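PDB 2E1N: Pex from Synechococcus elongatus PCC 7942, which modifies the cyanobacterial circadian clock, extending its period, and probably does so as a DNA-binding protein of the PadR-like winged-helix family. Local coordinates for residues B[35-40]-B[112-117]; B[28-33]-B[64-69]; B[85-90]-B[100-105]. All coordinates share one frame; numbering follows the deposited sequence.

Contact 1. Residues B[35-40]-B[112-117]; sequences AVCYVL and RDLAQL
Cys37 and Ala115 stand where two helices come close, both residues being small. Their CA atoms lie 4.9 Å apart, and the axes of the short segments 35-40 and 112-117 pass within 7.5 Å at a signed crossing angle of -110°. No hydrogen bond spans the gap, so the fit rests on shape. The main bump is Leu114, which points at helix 32-43 and settles in the hollow framed by Val36, Cys37 and Leu40. Its CD1 meets CD1 of Leu40 at 3.5 Å, branch against branch, with CG1 of Val36 at the far rim. The answering bump is Cys37. Its CB presses on the carbonyl O of Leu114 at 3.2 Å, and SG, anti to its own carbonyl carbon (chi1 -60°), drops into the notch between CB of Leu114 at 4.0 Å and CB of Leu117 at 4.2 Å. The methyl of Ala115 comes to within 4.3 Å of the Leu40 carbonyl carbon, C. Phe22 of the second subunit packs on Cys37 and Leu117, and Tyr19 of that subunit on Leu114. The arrangement is consistent with a PadR-like winged-helix domain in which helix 32-43 is crossed by the C-terminal helix 110-123, here beside the second subunit.

Contact 2. Residues B[28-33]-B[64-69]; sequences HYLSKE and YRLSDT
A short parallel beta pairing joins segments 28-33 and 64-69, each of which passes through a two-residue turn into a helix, 32-43 in one case and 68-80 in the other. His28 pairs with Tyr64 and Tyr29 with Arg65, and both backbone bonds fall on Arg65: its N donates to His28 O at 3.0 Å, and its O receives Leu30 N at 2.9 Å. The side chains divide between two faces. On one, the ring of Tyr29 lies over the aliphatic root of Arg65, whose CB sits 3.9 Å from the ring centroid in a CH-pi contact, while Ser67 N approaches the ring edge. The Arg65 chain then bends at chi2 (-62°) and turns back, which brings NH1 to Tyr64 O at 2.9 Å, in the guanidinium plane; Pro62 O takes a second bond from NH1. On the other side Leu30 crosses the Tyr64 ring at about a right angle, CD2 resting 3.7 Å from CD1 of the tyrosine. Ser31 and Ser67 occupy matching N-cap positions, their hydroxyls bonded to Leu34 N and Val70 N. Leu30 and Leu66 face inward onto Leu57 of helix 50-60 and Tyr38 of helix 32-43, Tyr64 leans on Tyr121 of helix 110-123, and His28 stacks on His28 of the second subunit.

Contact 3. Residues B[85-90]-B[100-105]; sequences SGYWKK and MYQLAQ
Ser85 opens the antiparallel pairing of strands 84-89 and 98-103 by facing Gln102 in a hydrogen-bonded pair. Its N gives to Gln102 O and its O receives Gln102 N, both at 2.9 Å, while its OG lies alongside CG of Gln102 at 3.6 Å. Gly86 follows in a non-hydrogen-bonded pair with Tyr101. Here the CA atoms come nearest, with Gly86 CA only 3.1 Å from Met100 O in a CA-H...O contact, and the Tyr101 ring leans obliquely toward the same carbon. Tyr87 then restores the two-bond pattern, exchanging N-H and C=O with Met100. With CG lodged between its backbone N and carbonyl carbon (chi1 62°), its ring swings across the neighbouring strand and lays a face on Met100. CB of that methionine stands 3.5 Å from the ring centroid, 17° off the normal, a close CH-pi contact. Gln102 comes to the same ring from another quarter: its chain, extended beyond CG, brings NE2 to 3.5 Å from Tyr87 CD2, with the amide plane turned 50° from the ring. The phenol OH is bonded to Asp47 OD2. Replacing this tyrosine with an alanine would probably leave Asp47 without its hydroxyl partner and strip Met100 CB and the Gln102 amide of the surface they rest on. Farther along, Lys89 sets its CB against Met100 CG at 3.7 Å before its chain leads away. The hairpin is consistent with the wing of a winged-helix domain. Strand 98-103 is the middle one of three, with strand 48-49 on its other edge; Tyr101 packs on Tyr72 and Leu75 of helix 68-80, and Leu103 reaches Leu40 and Leu43 of helix 32-43.

Helix 32-43 is the hub of the arrangement. Contact 2 sits at its start and contact 1 farther along it, their centres 13 Å apart, and they meet where Ala35 and Tyr38 touch Leu30 and Leu66. Contact 3 lies about 17 Å from contact 1, centre to centre, but Leu40 still packs on Leu103; contacts 2 and 3 do not touch, their nearest atoms about 9 Å apart. Along the chain the segments of contacts 1 and 2 alternate, and the hairpin of contact 3 falls between the two halves of contact 1. Contacts 1 and 2 both adjoin the second subunit, whereas contact 3 does not, consistent with a dimerising helical core carrying a projecting wing.

Contact 1. Residues B[35-40]-B[112-117]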
ATOM      1  N   ALA B  35       3.851  10.373   6.832  1.00 31.90           N
ATOM      2  CA  ALA B  35       3.116  11.399   7.611  1.00 31.16           C
ATOM      3  C   ALA B  35       3.946  12.668   7.829  1.00 31.77           C
ATOM      4  O   ALA B  35       3.399  13.768   7.755  1.00 32.10           O
ATOM      5  CB  ALA B  35       2.669  10.840   8.942  1.00 31.21           C
ATOM      6  N   VAL B  36       5.243  12.537   8.115  1.00 31.96           N
ATOM      7  CA  VAL B  36       6.107  13.706   8.220  1.00 31.46           C
ATOM      8  C   VAL B  36       6.080  14.534   6.932  1.00 31.57           C
ATOM      9  O   VAL B  36       5.948  15.759   6.966  1.00 31.72           O
ATOM     10  CB  VAL B  36       7.550  13.313   8.629  1.00 32.56           C
ATOM     11  CG1 VAL B  36       8.507  14.567   8.385  1.00 30.91           C
ATOM     12  CG2 VAL B  36       7.589  12.857  10.018  1.00 31.32           C
ATOM     13  N   CYS B  37       6.183  13.874   5.773  1.00 31.34           N
ATOM     14  CA  CYS B  37       6.193  14.602   4.484  1.00 31.28           C
ATOM     15  C   CYS B  37       4.838  15.218   4.142  1.00 30.08           C
ATOM     16  O   CYS B  37       4.771  16.353   3.646  1.00 30.00           O
ATOM     17  CB  CYS B  37       6.662  13.666   3.398  1.00 32.62           C
ATOM     18  SG  CYS B  37       8.342  13.077   3.778  1.00 36.39           S
ATOM     19  N   TYR B  38       3.754  14.480   4.403  1.00 30.31           N
ATOM     20  CA  TYR B  38       2.388  15.023   4.221  1.00 30.37           C
ATOM     21  C   TYR B  38       2.152  16.269   5.104  1.00 31.42           C
ATOM     22  O   TYR B  38       1.694  17.315   4.656  1.00 31.35           O
ATOM     23  CB  TYR B  38       1.329  13.941   4.531  1.00 30.19           C
ATOM     24  CG  TYR B  38      -0.049  14.552   4.791  1.00 30.78           C
ATOM     25  CD1 TYR B  38      -0.751  15.204   3.774  1.00 31.38           C
ATOM     26  CD2 TYR B  38      -0.620  14.491   6.043  1.00 29.35           C
ATOM     27  CE1 TYR B  38      -1.995  15.813   4.040  1.00 28.38           C
ATOM     28  CE2 TYR B  38      -1.865  15.076   6.298  1.00 28.27           C
ATOM     29  CZ  TYR B  38      -2.513  15.764   5.284  1.00 29.31           C
ATOM     30  OH  TYR B  38      -3.722  16.376   5.481  1.00 31.58           O
ATOM     31  N   VAL B  39       2.460  16.157   6.384  1.00 30.24           N
ATOM     32  CA  VAL B  39       2.252  17.290   7.274  1.00 30.28           C
ATOM     33  C   VAL B  39       3.023  18.488   6.779  1.00 31.25           C
ATOM     34  O   VAL B  39       2.482  19.592   6.687  1.00 31.75           O
ATOM     35  CB  VAL B  39       2.633  16.916   8.709  1.00 30.98           C
ATOM     36  CG1 VAL B  39       2.670  18.133   9.618  1.00 29.85           C
ATOM     37  CG2 VAL B  39       1.651  15.824   9.243  1.00 30.27           C
ATOM     38  N   LEU B  40       4.273  18.297   6.395  1.00 30.65           N
ATOM     39  CA  LEU B  40       5.049  19.410   5.880  1.00 29.43           C
ATOM     40  C   LEU B  40       4.515  20.010   4.586  1.00 30.99           C
ATOM     41  O   LEU B  40       4.525  21.238   4.426  1.00 31.97           O
ATOM     42  CB  LEU B  40       6.525  19.024   5.773  1.00 30.27           C
ATOM     43  CG  LEU B  40       7.255  18.868   7.133  1.00 27.47           C
ATOM     44  CD1 LEU B  40       8.712  18.451   6.878  1.00 29.77           C
ATOM     45  CD2 LEU B  40       7.178  20.137   8.069  1.00 33.20           C
ATOM     46  N   ARG B 112      10.920  21.791   2.251  1.00 39.62           N
ATOM     47  CA  ARG B 112      10.710  21.714   0.799  1.00 39.78           C
ATOM     48  C   ARG B 112      10.998  20.319   0.267  1.00 38.85           C
ATOM     49  O   ARG B 112      10.184  19.703  -0.425  1.00 38.36           O
ATOM     50  CB  ARG B 112      11.617  22.711   0.078  1.00 39.96           C
ATOM     51  CG  ARG B 112      11.533  22.687  -1.444  1.00 44.38           C
ATOM     52  CD  ARG B 112      10.117  22.843  -1.996  1.00 49.78           C
ATOM     53  NE  ARG B 112      10.063  23.715  -3.185  1.00 54.38           N
ATOM     54  CZ  ARG B 112       8.941  24.172  -3.761  1.00 56.13           C
ATOM     55  NH1 ARG B 112       7.743  23.876  -3.265  1.00 57.53           N
ATOM     56  NH2 ARG B 112       9.021  24.950  -4.838  1.00 56.09           N
ATOM     57  N   ASP B 113      12.198  19.860   0.586  1.00 38.66           N
ATOM     58  CA  ASP B 113      12.695  18.541   0.222  1.00 39.91           C
ATOM     59  C   ASP B 113      11.722  17.425   0.639  1.00 38.27           C
ATOM     60  O   ASP B 113      11.363  16.538  -0.155  1.00 38.13           O
ATOM     61  CB  ASP B 113      14.059  18.388   0.924  1.00 41.50           C
ATOM     62  CG  ASP B 113      14.694  17.057   0.698  1.00 46.40           C
ATOM     63  OD1 ASP B 113      15.495  16.659   1.574  1.00 54.44           O
ATOM     64  OD2 ASP B 113      14.430  16.407  -0.336  1.00 54.53           O
ATOM     65  N   LEU B 114      11.271  17.484   1.888  1.00 37.31           N
ATOM     66  CA  LEU B 114      10.416  16.421   2.419  1.00 36.62           C
ATOM     67  C   LEU B 114       9.022  16.511   1.808  1.00 36.38           C
ATOM     68  O   LEU B 114       8.429  15.513   1.458  1.00 36.50           O
ATOM     69  CB  LEU B 114      10.352  16.510   3.949  1.00 36.53           C
ATOM     70  CG  LEU B 114      11.705  16.276   4.648  1.00 37.12           C
ATOM     71  CD1 LEU B 114      11.670  16.651   6.109  1.00 36.04           C
ATOM     72  CD2 LEU B 114      12.168  14.843   4.477  1.00 40.49           C
ATOM     73  N   ALA B 115       8.503  17.721   1.638  1.00 36.47           N
ATOM     74  CA  ALA B 115       7.212  17.902   0.964  1.00 37.13           C
ATOM     75  C   ALA B 115       7.211  17.353  -0.461  1.00 38.26           C
ATOM     76  O   ALA B 115       6.244  16.729  -0.895  1.00 39.75           O
ATOM     77  CB  ALA B 115       6.823  19.384   0.971  1.00 37.21           C
ATOM     78  N   GLN B 116       8.301  17.580  -1.179  1.00 38.62           N
ATOM     79  CA  GLN B 116       8.495  17.001  -2.512  1.00 40.03           C
ATOM     80  C   GLN B 116       8.389  15.483  -2.512  1.00 39.79           C
ATOM     81  O   GLN B 116       7.841  14.898  -3.446  1.00 40.18           O
ATOM     82  CB  GLN B 116       9.859  17.410  -3.060  1.00 40.39           C
ATOM     83  CG  GLN B 116       9.990  18.888  -3.404  1.00 44.10           C
ATOM     84  CD  GLN B 116      11.140  19.159  -4.337  1.00 47.13           C
ATOM     85  OE1 GLN B 116      11.246  18.534  -5.399  1.00 55.70           O
ATOM     86  NE2 GLN B 116      12.013  20.075  -3.958  1.00 49.77           N
ATOM     87  N   LEU B 117       8.910  14.833  -1.471  1.00 39.57           N
ATOM     88  CA  LEU B 117       8.872  13.382  -1.383  1.00 39.43           C
ATOM     89  C   LEU B 117       7.411  12.867  -1.291  1.00 40.01           C
ATOM     90  O   LEU B 117       7.084  11.801  -1.822  1.00 39.98           O
ATOM     91  CB  LEU B 117       9.684  12.880  -0.198  1.00 39.88           C
ATOM     92  CG  LEU B 117      11.205  13.091  -0.198  1.00 39.83           C
ATOM     93  CD1 LEU B 117      11.759  12.632   1.142  1.00 40.58           C
ATOM     94  CD2 LEU B 117      11.868  12.352  -1.334  1.00 44.88           C
TER

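Contact 2. Residues B[28-33]-B[64-69]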
ATOM      1  N   HIS B  28      -4.938   3.109   2.823  1.00 33.14           N
ATOM      2  CA  HIS B  28      -3.705   2.865   3.501  1.00 33.30           C
ATOM      3  C   HIS B  28      -3.455   3.947   4.530  1.00 32.61           C
ATOM      4  O   HIS B  28      -3.501   5.135   4.199  1.00 32.58           O
ATOM      5  CB  HIS B  28      -2.551   2.853   2.505  1.00 35.16           C
ATOM      6  CG  HIS B  28      -2.488   1.598   1.679  1.00 40.58           C
ATOM      7  ND1 HIS B  28      -2.164   1.601   0.342  1.00 49.67           N
ATOM      8  CD2 HIS B  28      -2.711   0.301   2.009  1.00 47.71           C
ATOM      9  CE1 HIS B  28      -2.185   0.358  -0.120  1.00 49.04           C
ATOM     10  NE2 HIS B  28      -2.512  -0.451   0.873  1.00 49.80           N
ATOM     11  N   TYR B  29      -3.248   3.533   5.776  1.00 31.94           N
ATOM     12  CA  TYR B  29      -2.726   4.439   6.792  1.00 31.29           C
ATOM     13  C   TYR B  29      -1.302   4.868   6.455  1.00 32.59           C
ATOM     14  O   TYR B  29      -0.447   4.044   6.076  1.00 31.43           O
ATOM     15  CB  TYR B  29      -2.750   3.794   8.176  1.00 31.24           C
ATOM     16  CG  TYR B  29      -4.117   3.850   8.838  1.00 29.82           C
ATOM     17  CD1 TYR B  29      -4.970   2.799   8.783  1.00 29.38           C
ATOM     18  CD2 TYR B  29      -4.571   5.005   9.454  1.00 27.52           C
ATOM     19  CE1 TYR B  29      -6.236   2.874   9.363  1.00 27.43           C
ATOM     20  CE2 TYR B  29      -5.823   5.083  10.044  1.00 28.48           C
ATOM     21  CZ  TYR B  29      -6.643   4.021  10.022  1.00 28.71           C
ATOM     22  OH  TYR B  29      -7.901   4.138  10.575  1.00 29.80           O
ATOM     23  N   LEU B  30      -1.022   6.145   6.607  1.00 31.67           N
ATOM     24  CA  LEU B  30       0.349   6.628   6.384  1.00 33.24           C
ATOM     25  C   LEU B  30       1.341   6.063   7.390  1.00 32.41           C
ATOM     26  O   LEU B  30       1.054   5.986   8.595  1.00 32.08           O
ATOM     27  CB  LEU B  30       0.404   8.143   6.433  1.00 32.88           C
ATOM     28  CG  LEU B  30      -0.464   8.929   5.477  1.00 33.04           C
ATOM     29  CD1 LEU B  30      -0.162  10.432   5.595  1.00 30.35           C
ATOM     30  CD2 LEU B  30      -0.341   8.472   4.063  1.00 33.99           C
ATOM     31  N   SER B  31       2.520   5.663   6.899  1.00 32.51           N
ATOM     32  CA  SER B  31       3.621   5.382   7.785  1.00 33.04           C
ATOM     33  C   SER B  31       4.110   6.676   8.412  1.00 33.53           C
ATOM     34  O   SER B  31       3.793   7.782   7.936  1.00 34.31           O
ATOM     35  CB  SER B  31       4.764   4.788   6.977  1.00 34.06           C
ATOM     36  OG  SER B  31       5.227   5.783   6.030  1.00 36.58           O
ATOM     37  N   LYS B  32       4.924   6.571   9.458  1.00 32.82           N
ATOM     38  CA  LYS B  32       5.415   7.787  10.121  1.00 34.07           C
ATOM     39  C   LYS B  32       6.250   8.635   9.118  1.00 33.62           C
ATOM     40  O   LYS B  32       6.195   9.870   9.107  1.00 33.13           O
ATOM     41  CB  LYS B  32       6.191   7.403  11.374  1.00 34.42           C
ATOM     42  CG  LYS B  32       7.404   6.491  11.110  1.00 35.86           C
ATOM     43  CD  LYS B  32       8.047   6.056  12.457  1.00 39.15           C
ATOM     44  CE  LYS B  32       9.364   5.360  12.286  1.00 39.73           C
ATOM     45  NZ  LYS B  32       9.218   4.008  11.693  1.00 43.23           N
ATOM     46  N   GLU B  33       6.964   7.969   8.220  1.00 33.46           N
ATOM     47  CA  GLU B  33       7.760   8.666   7.235  1.00 34.50           C
ATOM     48  C   GLU B  33       6.927   9.457   6.253  1.00 33.57           C
ATOM     49  O   GLU B  33       7.207  10.637   5.992  1.00 33.39           O
ATOM     50  CB  GLU B  33       8.655   7.690   6.481  1.00 35.20           C
ATOM     51  CG  GLU B  33       9.607   6.936   7.355  1.00 36.57           C
ATOM     52  CD  GLU B  33       9.015   5.727   8.065  1.00 40.89           C
ATOM     53  OE1 GLU B  33       7.838   5.317   7.875  1.00 40.12           O
ATOM     54  OE2 GLU B  33       9.780   5.171   8.870  1.00 45.58           O
ATOM     55  N   TYR B  64      -5.907   7.363   1.394  1.00 30.73           N
ATOM     56  CA  TYR B  64      -5.083   7.366   2.604  1.00 31.92           C
ATOM     57  C   TYR B  64      -5.852   7.786   3.821  1.00 30.61           C
ATOM     58  O   TYR B  64      -6.852   8.518   3.710  1.00 29.55           O
ATOM     59  CB  TYR B  64      -3.921   8.363   2.448  1.00 32.99           C
ATOM     60  CG  TYR B  64      -3.074   7.951   1.293  1.00 35.12           C
ATOM     61  CD1 TYR B  64      -2.266   6.826   1.382  1.00 38.18           C
ATOM     62  CD2 TYR B  64      -3.145   8.626   0.095  1.00 39.30           C
ATOM     63  CE1 TYR B  64      -1.488   6.401   0.281  1.00 40.31           C
ATOM     64  CE2 TYR B  64      -2.396   8.196  -1.020  1.00 41.48           C
ATOM     65  CZ  TYR B  64      -1.579   7.086  -0.909  1.00 40.99           C
ATOM     66  OH  TYR B  64      -0.830   6.675  -2.005  1.00 44.47           O
ATOM     67  N   ARG B  65      -5.330   7.376   4.972  1.00 29.31           N
ATOM     68  CA  ARG B  65      -5.812   7.819   6.291  1.00 28.63           C
ATOM     69  C   ARG B  65      -4.584   8.092   7.168  1.00 28.30           C
ATOM     70  O   ARG B  65      -3.481   7.575   6.910  1.00 28.82           O
ATOM     71  CB  ARG B  65      -6.656   6.711   6.976  1.00 28.24           C
ATOM     72  CG  ARG B  65      -8.008   6.401   6.292  1.00 27.99           C
ATOM     73  CD  ARG B  65      -8.981   7.579   6.272  1.00 29.86           C
ATOM     74  NE  ARG B  65     -10.241   7.184   5.669  1.00 27.98           N
ATOM     75  CZ  ARG B  65     -10.466   7.129   4.354  1.00 32.48           C
ATOM     76  NH1 ARG B  65      -9.537   7.526   3.484  1.00 28.91           N
ATOM     77  NH2 ARG B  65     -11.643   6.682   3.882  1.00 30.05           N
ATOM     78  N   LEU B  66      -4.805   8.878   8.228  1.00 29.50           N
ATOM     79  CA  LEU B  66      -3.780   9.197   9.205  1.00 29.93           C
ATOM     80  C   LEU B  66      -4.376   8.978  10.569  1.00 30.25           C
ATOM     81  O   LEU B  66      -5.472   9.487  10.865  1.00 31.02           O
ATOM     82  CB  LEU B  66      -3.321  10.651   9.027  1.00 29.24           C
ATOM     83  CG  LEU B  66      -2.284  11.189  10.011  1.00 30.91           C
ATOM     84  CD1 LEU B  66      -1.030  10.285   9.946  1.00 32.16           C
ATOM     85  CD2 LEU B  66      -2.021  12.615   9.531  1.00 30.78           C
ATOM     86  N   SER B  67      -3.686   8.172  11.394  1.00 30.93           N
ATOM     87  CA  SER B  67      -4.086   7.934  12.761  1.00 32.16           C
ATOM     88  C   SER B  67      -3.524   8.990  13.714  1.00 33.40           C
ATOM     89  O   SER B  67      -2.479   9.616  13.473  1.00 32.36           O
ATOM     90  CB  SER B  67      -3.667   6.547  13.226  1.00 32.39           C
ATOM     91  OG  SER B  67      -2.236   6.441  13.366  1.00 33.13           O
ATOM     92  N   ASP B  68      -4.202   9.167  14.845  1.00 34.59           N
ATOM     93  CA  ASP B  68      -3.634  10.055  15.861  1.00 34.68           C
ATOM     94  C   ASP B  68      -2.257   9.630  16.363  1.00 33.83           C
ATOM     95  O   ASP B  68      -1.381  10.459  16.621  1.00 32.57           O
ATOM     96  CB  ASP B  68      -4.600  10.207  17.021  1.00 34.58           C
ATOM     97  CG  ASP B  68      -5.545  11.284  16.742  1.00 41.05           C
ATOM     98  OD1 ASP B  68      -5.099  12.464  16.819  1.00 50.21           O
ATOM     99  OD2 ASP B  68      -6.662  10.975  16.324  1.00 49.32           O
ATOM    100  N   THR B  69      -2.062   8.329  16.474  1.00 34.16           N
ATOM    101  CA  THR B  69      -0.800   7.786  16.929  1.00 35.91           C
ATOM    102  C   THR B  69       0.381   8.212  16.021  1.00 33.93           C
ATOM    103  O   THR B  69       1.435   8.718  16.468  1.00 33.24           O
ATOM    104  CB  THR B  69      -0.899   6.255  16.883  1.00 37.43           C
ATOM    105  OG1 THR B  69      -2.189   5.825  17.390  1.00 44.44           O
ATOM    106  CG2 THR B  69       0.221   5.656  17.669  1.00 38.62           C
TER

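Contact 3. Residues B[85-90]-B[100-105]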
ATOM      1  N   SER B  85       6.853  24.497  14.783  1.00 32.05           N
ATOM      2  CA  SER B  85       6.567  24.993  16.095  1.00 33.25           C
ATOM      3  C   SER B  85       5.067  25.052  16.314  1.00 33.38           C
ATOM      4  O   SER B  85       4.288  24.980  15.356  1.00 34.27           O
ATOM      5  CB  SER B  85       7.206  26.359  16.306  1.00 35.10           C
ATOM      6  OG  SER B  85       6.731  27.294  15.360  1.00 38.12           O
ATOM      7  N   GLY B  86       4.678  25.090  17.569  1.00 32.77           N
ATOM      8  CA  GLY B  86       3.306  25.121  17.943  1.00 33.30           C
ATOM      9  C   GLY B  86       2.954  26.410  18.628  1.00 33.54           C
ATOM     10  O   GLY B  86       3.816  27.163  19.076  1.00 33.17           O
ATOM     11  N   TYR B  87       1.657  26.674  18.647  1.00 34.14           N
ATOM     12  CA  TYR B  87       1.097  27.792  19.385  1.00 35.24           C
ATOM     13  C   TYR B  87      -0.326  27.470  19.743  1.00 35.44           C
ATOM     14  O   TYR B  87      -0.946  26.646  19.118  1.00 36.06           O
ATOM     15  CB  TYR B  87       1.156  29.101  18.601  1.00 34.88           C
ATOM     16  CG  TYR B  87       0.402  29.194  17.304  1.00 35.70           C
ATOM     17  CD1 TYR B  87      -0.885  29.747  17.263  1.00 38.65           C
ATOM     18  CD2 TYR B  87       0.988  28.828  16.102  1.00 37.72           C
ATOM     19  CE1 TYR B  87      -1.545  29.871  16.082  1.00 37.17           C
ATOM     20  CE2 TYR B  87       0.304  28.951  14.892  1.00 36.14           C
ATOM     21  CZ  TYR B  87      -0.952  29.485  14.895  1.00 37.27           C
ATOM     22  OH  TYR B  87      -1.634  29.621  13.705  1.00 38.70           O
ATOM     23  N   TRP B  88      -0.828  28.135  20.767  1.00 36.68           N
ATOM     24  CA  TRP B  88      -2.173  27.859  21.249  1.00 37.13           C
ATOM     25  C   TRP B  88      -3.115  28.871  20.647  1.00 38.13           C
ATOM     26  O   TRP B  88      -2.817  30.080  20.611  1.00 37.07           O
ATOM     27  CB  TRP B  88      -2.248  27.975  22.775  1.00 37.68           C
ATOM     28  CG  TRP B  88      -1.612  26.879  23.506  1.00 37.40           C
ATOM     29  CD1 TRP B  88      -0.467  26.964  24.261  1.00 40.52           C
ATOM     30  CD2 TRP B  88      -2.034  25.516  23.562  1.00 38.91           C
ATOM     31  NE1 TRP B  88      -0.168  25.722  24.785  1.00 42.60           N
ATOM     32  CE2 TRP B  88      -1.124  24.826  24.382  1.00 39.86           C
ATOM     33  CE3 TRP B  88      -3.118  24.810  23.020  1.00 38.59           C
ATOM     34  CZ2 TRP B  88      -1.257  23.469  24.662  1.00 40.74           C
ATOM     35  CZ3 TRP B  88      -3.239  23.459  23.280  1.00 40.13           C
ATOM     36  CH2 TRP B  88      -2.307  22.800  24.078  1.00 41.00           C
ATOM     37  N   LYS B  89      -4.296  28.402  20.240  1.00 38.97           N
ATOM     38  CA  LYS B  89      -5.269  29.279  19.647  1.00 39.34           C
ATOM     39  C   LYS B  89      -6.639  29.118  20.316  1.00 39.50           C
ATOM     40  O   LYS B  89      -7.059  28.015  20.624  1.00 37.59           O
ATOM     41  CB  LYS B  89      -5.400  28.997  18.158  1.00 39.66           C
ATOM     42  CG  LYS B  89      -6.496  29.824  17.486  1.00 42.45           C
ATOM     43  CD  LYS B  89      -6.595  29.577  15.984  1.00 48.20           C
ATOM     44  CE  LYS B  89      -5.734  30.562  15.178  1.00 49.36           C
ATOM     45  NZ  LYS B  89      -6.508  31.812  14.801  1.00 50.90           N
ATOM     46  N   LYS B  90      -7.312  30.247  20.519  1.00 40.72           N
ATOM     47  CA  LYS B  90      -8.670  30.277  21.076  1.00 41.93           C
ATOM     48  C   LYS B  90      -9.686  29.880  20.007  1.00 42.51           C
ATOM     49  O   LYS B  90      -9.716  30.488  18.945  1.00 43.84           O
ATOM     50  CB  LYS B  90      -8.951  31.704  21.588  1.00 42.57           C
ATOM     51  CG  LYS B  90     -10.395  32.025  21.912  1.00 45.25           C
ATOM     52  CD  LYS B  90     -11.018  31.009  22.871  1.00 46.11           C
ATOM     53  CE  LYS B  90     -12.500  31.237  22.981  1.00 45.13           C
ATOM     54  NZ  LYS B  90     -13.118  30.170  23.805  1.00 46.09           N
ATOM     55  N   MET B 100      -2.205  24.741  17.406  1.00 33.22           N
ATOM     56  CA  MET B 100      -1.863  24.964  16.012  1.00 33.48           C
ATOM     57  C   MET B 100      -0.370  24.700  15.762  1.00 33.23           C
ATOM     58  O   MET B 100       0.463  24.876  16.655  1.00 33.53           O
ATOM     59  CB  MET B 100      -2.144  26.413  15.622  1.00 34.30           C
ATOM     60  CG  MET B 100      -3.583  26.859  15.788  1.00 34.75           C
ATOM     61  SD  MET B 100      -4.751  26.020  14.700  1.00 35.71           S
ATOM     62  CE  MET B 100      -4.171  26.533  13.078  1.00 33.32           C
ATOM     63  N   TYR B 101      -0.044  24.384  14.510  1.00 32.15           N
ATOM     64  CA  TYR B 101       1.322  24.090  14.098  1.00 32.32           C
ATOM     65  C   TYR B 101       1.669  24.926  12.864  1.00 32.43           C
ATOM     66  O   TYR B 101       0.793  25.223  12.001  1.00 32.15           O
ATOM     67  CB  TYR B 101       1.508  22.597  13.809  1.00 32.46           C
ATOM     68  CG  TYR B 101       1.265  21.755  15.000  1.00 35.48           C
ATOM     69  CD1 TYR B 101       2.255  21.572  15.982  1.00 38.12           C
ATOM     70  CD2 TYR B 101       0.064  21.160  15.178  1.00 37.48           C
ATOM     71  CE1 TYR B 101       2.004  20.799  17.090  1.00 36.75           C
ATOM     72  CE2 TYR B 101      -0.190  20.386  16.287  1.00 38.08           C
ATOM     73  CZ  TYR B 101       0.777  20.234  17.245  1.00 38.85           C
ATOM     74  OH  TYR B 101       0.500  19.429  18.341  1.00 40.40           O
ATOM     75  N   GLN B 102       2.923  25.369  12.820  1.00 32.49           N
ATOM     76  CA  GLN B 102       3.420  26.147  11.689  1.00 33.42           C
ATOM     77  C   GLN B 102       4.884  25.828  11.423  1.00 33.06           C
ATOM     78  O   GLN B 102       5.576  25.308  12.288  1.00 31.91           O
ATOM     79  CB  GLN B 102       3.208  27.656  11.937  1.00 33.91           C
ATOM     80  CG  GLN B 102       4.139  28.220  12.994  1.00 38.42           C
ATOM     81  CD  GLN B 102       3.778  29.654  13.469  1.00 39.42           C
ATOM     82  OE1 GLN B 102       3.389  30.510  12.683  1.00 47.02           O
ATOM     83  NE2 GLN B 102       3.968  29.896  14.727  1.00 39.77           N
ATOM     84  N   LEU B 103       5.360  26.129  10.219  1.00 33.34           N
ATOM     85  CA  LEU B 103       6.779  25.973   9.962  1.00 32.82           C
ATOM     86  C   LEU B 103       7.496  27.043  10.747  1.00 33.11           C
ATOM     87  O   LEU B 103       7.087  28.212  10.714  1.00 34.40           O
ATOM     88  CB  LEU B 103       7.107  26.119   8.477  1.00 33.69           C
ATOM     89  CG  LEU B 103       6.485  25.129   7.536  1.00 35.11           C
ATOM     90  CD1 LEU B 103       6.890  25.495   6.114  1.00 36.14           C
ATOM     91  CD2 LEU B 103       6.894  23.716   7.898  1.00 34.51           C
ATOM     92  N   ALA B 104       8.559  26.659  11.453  1.00 32.60           N
ATOM     93  CA  ALA B 104       9.430  27.624  12.128  1.00 32.44           C
ATOM     94  C   ALA B 104      10.346  28.369  11.114  1.00 33.52           C
ATOM     95  O   ALA B 104      10.610  27.850  10.030  1.00 33.33           O
ATOM     96  CB  ALA B 104      10.286  26.919  13.139  1.00 32.92           C
ATOM     97  N   GLN B 105      10.773  29.581  11.473  1.00 33.66           N
ATOM     98  CA  GLN B 105      11.752  30.334  10.647  1.00 35.27           C
ATOM     99  C   GLN B 105      13.092  29.670  10.844  1.00 36.88           C
ATOM    100  O   GLN B 105      13.540  29.531  11.997  1.00 38.70           O
ATOM    101  CB  GLN B 105      11.836  31.797  11.056  1.00 35.49           C
ATOM    102  CG  GLN B 105      10.573  32.635  10.716  1.00 38.76           C
ATOM    103  CD  GLN B 105      10.817  34.151  10.740  1.00 38.45           C
ATOM    104  OE1 GLN B 105      11.645  34.661   9.995  1.00 44.96           O
ATOM    105  NE2 GLN B 105      10.115  34.861  11.592  1.00 41.23           N
TER